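Local atomic coordinates of SAM-dependent methyltransferase (Streptococcus pneumoniae, PDB entry 3KR9), a protein that probably transfers a methyl group from S-adenosylmethionine to N1 of adenine 22 in tRNA, as a class I Rossmann-like methyltransferase. Residues A78-E81 with T82-V85; Y52-A55 with V56-E60; P30-L33 with V34-Q38. All coordinates share one frame; numbering follows the deposited sequence.

Interaction 1 of 3, residues A78-E81 with T82-V85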
# COMPACT_ATOMS: atom_id res chain seq x y z
N ALA A 78 6.54 -10.13 12.82
CA ALA A 78 7.04 -11.21 11.94
C ALA A 78 8.51 -11.16 11.61
O ALA A 78 9.03 -12.09 10.98
CB ALA A 78 6.23 -11.19 10.62
N PHE A 79 9.20 -10.08 11.97
CA PHE A 79 10.62 -10.04 11.73
C PHE A 79 11.41 -9.31 12.80
O PHE A 79 10.83 -8.69 13.72
CB PHE A 79 10.94 -9.46 10.33
CG PHE A 79 11.04 -7.93 10.29
CD1 PHE A 79 12.20 -7.32 9.78
CD2 PHE A 79 9.98 -7.12 10.72
CE1 PHE A 79 12.31 -5.95 9.70
CE2 PHE A 79 10.09 -5.71 10.62
CZ PHE A 79 11.26 -5.13 10.11
N GLU A 80 12.73 -9.48 12.68
CA GLU A 80 13.73 -8.97 13.62
C GLU A 80 14.96 -8.49 12.81
O GLU A 80 15.12 -8.90 11.66
CB GLU A 80 14.17 -10.09 14.57
CG GLU A 80 13.04 -10.77 15.27
CD GLU A 80 12.44 -9.91 16.36
OE1 GLU A 80 12.94 -8.78 16.58
OE2 GLU A 80 11.47 -10.38 17.00
N GLU A 81 15.81 -7.65 13.42
CA GLU A 81 16.97 -7.07 12.74
C GLU A 81 17.80 -8.16 12.13
O GLU A 81 18.39 -7.97 11.04
CB GLU A 81 17.88 -6.28 13.70
CG GLU A 81 17.24 -5.02 14.28
CD GLU A 81 16.89 -4.02 13.19
OE1 GLU A 81 17.62 -3.94 12.18
OE2 GLU A 81 15.86 -3.35 13.32
N THR A 82 17.87 -9.29 12.83
CA THR A 82 18.73 -10.37 12.42
C THR A 82 18.26 -10.98 11.09
O THR A 82 19.05 -11.56 10.34
CB THR A 82 18.83 -11.48 13.50
OG1 THR A 82 19.79 -12.47 13.07
CG2 THR A 82 17.50 -12.17 13.69
N ASP A 83 16.98 -10.79 10.74
CA ASP A 83 16.50 -11.34 9.45
C ASP A 83 17.07 -10.60 8.22
O ASP A 83 17.04 -11.15 7.12
CB ASP A 83 14.95 -11.39 9.40
CG ASP A 83 14.35 -12.25 10.49
OD1 ASP A 83 14.76 -13.42 10.60
OD2 ASP A 83 13.49 -11.76 11.25
N GLN A 84 17.61 -9.37 8.38
CA GLN A 84 18.16 -8.62 7.22
C GLN A 84 17.16 -8.33 6.13
O GLN A 84 17.51 -8.30 4.95
CB GLN A 84 19.24 -9.44 6.53
CG GLN A 84 20.14 -10.10 7.50
CD GLN A 84 21.43 -9.39 7.62
OE1 GLN A 84 21.52 -8.32 8.22
NE2 GLN A 84 22.46 -9.96 7.00
N VAL A 85 15.91 -8.14 6.50
CA VAL A 85 14.89 -7.77 5.53
C VAL A 85 15.27 -6.44 4.88
O VAL A 85 15.59 -5.50 5.58
CB VAL A 85 13.54 -7.72 6.26
CG1 VAL A 85 12.44 -6.94 5.47
CG2 VAL A 85 13.11 -9.14 6.57
O HOH W 1 15.67 -7.53 9.14

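Interaction 2 of 3, residues Y52-A55 with V56-E60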
# COMPACT_ATOMS: atom_id res chain seq x y z
N TYR A 52 -2.18 -18.38 7.94
CA TYR A 52 -0.91 -19.05 8.29
C TYR A 52 -0.75 -20.47 7.71
O TYR A 52 0.28 -20.78 7.15
CB TYR A 52 -0.76 -19.22 9.77
CG TYR A 52 0.47 -20.03 10.16
CD1 TYR A 52 1.72 -19.47 10.09
CD2 TYR A 52 0.37 -21.34 10.69
CE1 TYR A 52 2.86 -20.16 10.50
CE2 TYR A 52 1.54 -22.07 11.08
CZ TYR A 52 2.77 -21.46 10.97
OH TYR A 52 3.97 -22.08 11.30
N GLN A 53 -1.71 -21.37 7.97
CA GLN A 53 -1.56 -22.74 7.48
C GLN A 53 -1.55 -22.81 5.94
O GLN A 53 -0.82 -23.63 5.36
CB GLN A 53 -2.71 -23.63 7.99
CG GLN A 53 -2.54 -24.01 9.47
CD GLN A 53 -1.32 -24.91 9.68
OE1 GLN A 53 -0.93 -25.66 8.80
NE2 GLN A 53 -0.75 -24.85 10.87
N SER A 54 -2.37 -21.99 5.27
CA SER A 54 -2.36 -21.99 3.81
C SER A 54 -0.98 -21.54 3.28
O SER A 54 -0.42 -22.15 2.34
CB SER A 54 -3.48 -21.11 3.23
OG SER A 54 -3.30 -20.85 1.82
N ALA A 55 -0.41 -20.51 3.91
CA ALA A 55 0.91 -20.01 3.46
C ALA A 55 1.94 -21.11 3.70
O ALA A 55 2.78 -21.34 2.82
CB ALA A 55 1.31 -18.73 4.22
N VAL A 56 1.88 -21.79 4.87
CA VAL A 56 2.85 -22.89 5.12
C VAL A 56 2.74 -23.97 4.00
O VAL A 56 3.75 -24.40 3.42
CB VAL A 56 2.69 -23.55 6.50
CG1 VAL A 56 3.62 -24.80 6.67
CG2 VAL A 56 3.03 -22.53 7.66
N LYS A 57 1.51 -24.37 3.69
CA LYS A 57 1.33 -25.50 2.75
C LYS A 57 1.74 -25.14 1.31
O LYS A 57 2.31 -25.97 0.59
CB LYS A 57 -0.13 -25.97 2.77
CG LYS A 57 -0.67 -26.60 4.13
CD LYS A 57 0.15 -27.83 4.60
CE LYS A 57 -0.36 -28.47 5.97
NZ LYS A 57 -1.86 -28.55 6.13
N ASN A 58 1.37 -23.94 0.86
CA ASN A 58 1.81 -23.47 -0.44
C ASN A 58 3.32 -23.42 -0.55
O ASN A 58 3.87 -23.77 -1.60
CB ASN A 58 1.14 -22.15 -0.86
CG ASN A 58 -0.36 -22.34 -1.13
OD1 ASN A 58 -1.21 -21.95 -0.33
ND2 ASN A 58 -0.69 -22.98 -2.25
N VAL A 59 3.99 -23.00 0.51
CA VAL A 59 5.46 -22.88 0.42
C VAL A 59 6.04 -24.29 0.32
O VAL A 59 6.89 -24.54 -0.53
CB VAL A 59 6.09 -22.06 1.57
CG1 VAL A 59 7.58 -22.37 1.76
CG2 VAL A 59 5.85 -20.55 1.30
N GLU A 60 5.55 -25.19 1.18
CA GLU A 60 5.94 -26.62 1.16
C GLU A 60 5.66 -27.25 -0.20
O GLU A 60 6.53 -28.00 -0.71
CB GLU A 60 5.22 -27.43 2.27
CG GLU A 60 5.54 -26.98 3.73
CD GLU A 60 4.87 -27.87 4.85
OE1 GLU A 60 3.77 -28.45 4.63
OE2 GLU A 60 5.45 -27.98 5.95

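Interaction 3 of 3, residues P30-L33 with V34-Q38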
# COMPACT_ATOMS: atom_id res chain seq x y z
N PRO A 30 5.53 -13.87 -2.40
CA PRO A 30 6.88 -14.38 -2.18
C PRO A 30 7.25 -15.65 -3.00
O PRO A 30 8.39 -15.75 -3.48
CB PRO A 30 6.95 -14.65 -0.66
CG PRO A 30 5.51 -14.53 -0.17
CD PRO A 30 4.75 -13.72 -1.15
N ILE A 31 6.33 -16.61 -3.10
CA ILE A 31 6.58 -17.79 -3.90
C ILE A 31 6.94 -17.43 -5.35
O ILE A 31 7.98 -17.84 -5.87
CB ILE A 31 5.41 -18.78 -3.84
CG1 ILE A 31 5.31 -19.38 -2.42
CG2 ILE A 31 5.55 -19.86 -4.98
CD1 ILE A 31 4.04 -20.26 -2.17
N GLU A 32 6.10 -16.63 -5.97
CA GLU A 32 6.34 -16.12 -7.27
C GLU A 32 7.71 -15.42 -7.43
O GLU A 32 8.41 -15.66 -8.43
CB GLU A 32 5.25 -15.10 -7.59
CG GLU A 32 5.55 -14.38 -8.90
CD GLU A 32 5.46 -15.31 -10.14
OE1 GLU A 32 4.83 -16.38 -10.06
OE2 GLU A 32 6.01 -14.91 -11.19
N LEU A 33 8.02 -14.49 -6.51
CA LEU A 33 9.26 -13.74 -6.53
C LEU A 33 10.49 -14.62 -6.40
O LEU A 33 11.54 -14.34 -7.06
CB LEU A 33 9.27 -12.61 -5.46
CG LEU A 33 8.33 -11.42 -5.83
CD1 LEU A 33 8.08 -10.43 -4.70
CD2 LEU A 33 8.83 -10.66 -7.04
N VAL A 34 10.42 -15.69 -5.60
CA VAL A 34 11.59 -16.54 -5.45
C VAL A 34 11.69 -17.40 -6.70
O VAL A 34 12.78 -17.63 -7.22
CB VAL A 34 11.55 -17.46 -4.27
CG1 VAL A 34 12.73 -18.46 -4.32
CG2 VAL A 34 11.56 -16.66 -2.88
N GLU A 35 10.55 -17.86 -7.19
CA GLU A 35 10.59 -18.77 -8.32
C GLU A 35 11.20 -18.07 -9.54
O GLU A 35 11.94 -18.71 -10.30
CB GLU A 35 9.21 -19.40 -8.59
CG GLU A 35 8.82 -20.39 -7.49
CD GLU A 35 7.58 -21.18 -7.81
OE1 GLU A 35 6.71 -20.70 -8.55
OE2 GLU A 35 7.49 -22.30 -7.31
N ARG A 36 10.94 -16.78 -9.72
CA ARG A 36 11.49 -16.09 -10.91
C ARG A 36 12.88 -15.49 -10.72
O ARG A 36 13.41 -14.89 -11.62
CB ARG A 36 10.52 -15.07 -11.52
CG ARG A 36 10.14 -13.95 -10.63
CD ARG A 36 8.72 -13.47 -11.03
NE ARG A 36 8.59 -12.06 -10.70
CZ ARG A 36 7.51 -11.31 -10.86
NH1 ARG A 36 7.59 -10.03 -10.51
NH2 ARG A 36 6.36 -11.81 -11.36
N GLY A 37 13.48 -15.72 -9.57
CA GLY A 37 14.88 -15.38 -9.33
C GLY A 37 14.98 -13.93 -8.96
O GLY A 37 16.06 -13.33 -9.03
N GLN A 38 13.86 -13.34 -8.54
CA GLN A 38 13.84 -11.88 -8.29
C GLN A 38 14.32 -11.51 -6.88
O GLN A 38 14.92 -10.44 -6.65
CB GLN A 38 12.45 -11.28 -8.63
CG GLN A 38 12.37 -9.78 -8.35
CD GLN A 38 11.16 -9.15 -8.94
OE1 GLN A 38 10.51 -9.70 -9.87
NE2 GLN A 38 10.79 -8.01 -8.40

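Interaction 1 of 3, residues A78-E81 with T82-V85
E80 and D83 hold each other through two hydrogen bonds of opposite direction, a worked example of how an aspartate side chain can fold back on the chain that leads into a 3-10 turn. D83 OD2 accepts a hydrogen bond from the backbone N of E80 at 2.8 Å, on the anti side of the carboxylate and somewhat out of its plane. In return, D83 N donates to E80 O at 2.8 Å from above the carbonyl plane. Q84 N repeats this step one residue further on, meeting E81 O at 3.1 Å, and the pair of i+3 to i bonds marks the turn as 3-10. The torsion of D83 matters here: CG stands beside its own N (chi1 -59°), and the carboxylate is thereby brought back to E80 and to F79, whose CA lies 3.4 Å from D83 OD2. E80 rests CB on CG2 of T82 at 4.0 Å, while its own carboxylate leads off elsewhere.

On the apolar side, the side chains of F79 and V85 meet nearly perpendicular. The ring carbon CD1 of F79 touches CB of V85 at 3.8 Å and meets its CG2 branch equally closely. F79 CG occupies the crowded position between its N and carbonyl carbon (chi1 86°), which swings the ring over to V85. A water accepts from V85 N at 2.7 Å and probably donates to E80 O at 2.9 Å, bridging the two arms of the turn.

The loop joins strand 68-72 to strand 87-93. R71 of the first strand makes a salt bridge with D83 OD2, which would help to stabilise its charge; K108 bonds to F79 O, and F79 and V85 pack on L20 of strand 17-22, with V85 also reaching I43 of strand 39-46.

Interaction 2 of 3, residues Y52-A55 with V56-E60
Helix 49-61, the connecting helix of the beta-alpha-beta unit between strands 39-46 and 68-72, brings Y52 and V56 together one turn apart. V56 CG2 sits over one face of the tyrosine ring, 3.7 Å from its centroid and 19° off the ring normal, a CH-pi contact shifted toward the rim. Its nearest ring atom is CZ of Y52, at 3.5 Å. The ring reaches this place because CG of Y52 is turned opposite to its own N (chi1 174°), while the CG2 branch of V56 stands beside the valine N.

Beneath the side chains runs regular i+4 to i bonding: V56 N to Y52 O at 3.0 Å, K57 N to Q53 O at 3.0 Å, N58 N to S54 O at 2.9 Å and V59 N to A55 O at 3.1 Å. Q53 and K57 make only a loose side-chain contact, OE1 of Q53 standing 4.0 Å from K57 CE. S54 OG finds its partner outside the helix, in ND1 of H26. Y52, A55 and V56 all touch V70 of strand 68-72, the amphipathic packing characteristic of a helix in a Rossmann-like beta-alpha-beta crossover.

Interaction 3 of 3, residues P30-L33 with V34-Q38
L33 O and Q38 N close the end of helix 28-35 with a 2.9 Å hydrogen bond that, together with G37 N to V34 O at 3.1 Å and the positive phi of G37 (83°), makes a Schellman motif. The helix belongs to the beta-alpha-beta unit of strands 17-22 and 39-46, and its last turns are otherwise held by i+4 to i bonds from V34, E35 and R36.

R36 joins the side chains of E32 and Q38 at this end. E32 OE2 forms a salt bridge with R36 NH2 at 3.1 Å, met on the anti side of the carboxylate, with the carboxylate and guanidinium planes 84° apart. On another edge of the same guanidinium, NE and NH1 both donate to one atom, Q38 OE1, at 3.2 and 3.0 Å. This side-on fork lies in the guanidinium plane, and both nitrogens approach from the same face of the glutamine amide. R36 can bridge the two residues because its CG is tucked between N and the carbonyl carbon (chi1 62°), after which the chain runs extended to NE. Gripped from two directions, the guanidinium is probably limited in its rotation, the more so because NH2 has a second salt-bridge partner in E7. The other branch of the Q38 amide, NE2, bonds to the backbone oxygens of A10 and V13, which probably helps to fix its orientation.

One residue earlier along the helix, I31 and E35 run alongside each other in the same direction, with I31 CG2 against CD of E35 at 3.7 Å. The place of the apolar contact that commonly accompanies a Schellman motif is taken here by a methyl group against an amide: L33 CD2 lies 3.4 Å from Q38 CD.

How the interactions relate
The three contacts follow one another along the Rossmann-like part of the chain in the order interaction 3, interaction 2, interaction 1. Interactions 2 and 3, with centres 15 Å apart, touch directly: I31 CD1 packs 3.6 Å from N58 O, joining two successive connecting helices. Interaction 1 stands apart, its nearest atoms about 9 Å from interaction 2 and about 11 Å from interaction 3, but all three contacts have side chains on strand 39-46. In class I methyltransferases the cofactor lies by the loop after the first strand and the end of the second. Interaction 2, near H26 and E46, and the P30 end of interaction 3, near D21 and S24, therefore probably lie toward that pocket.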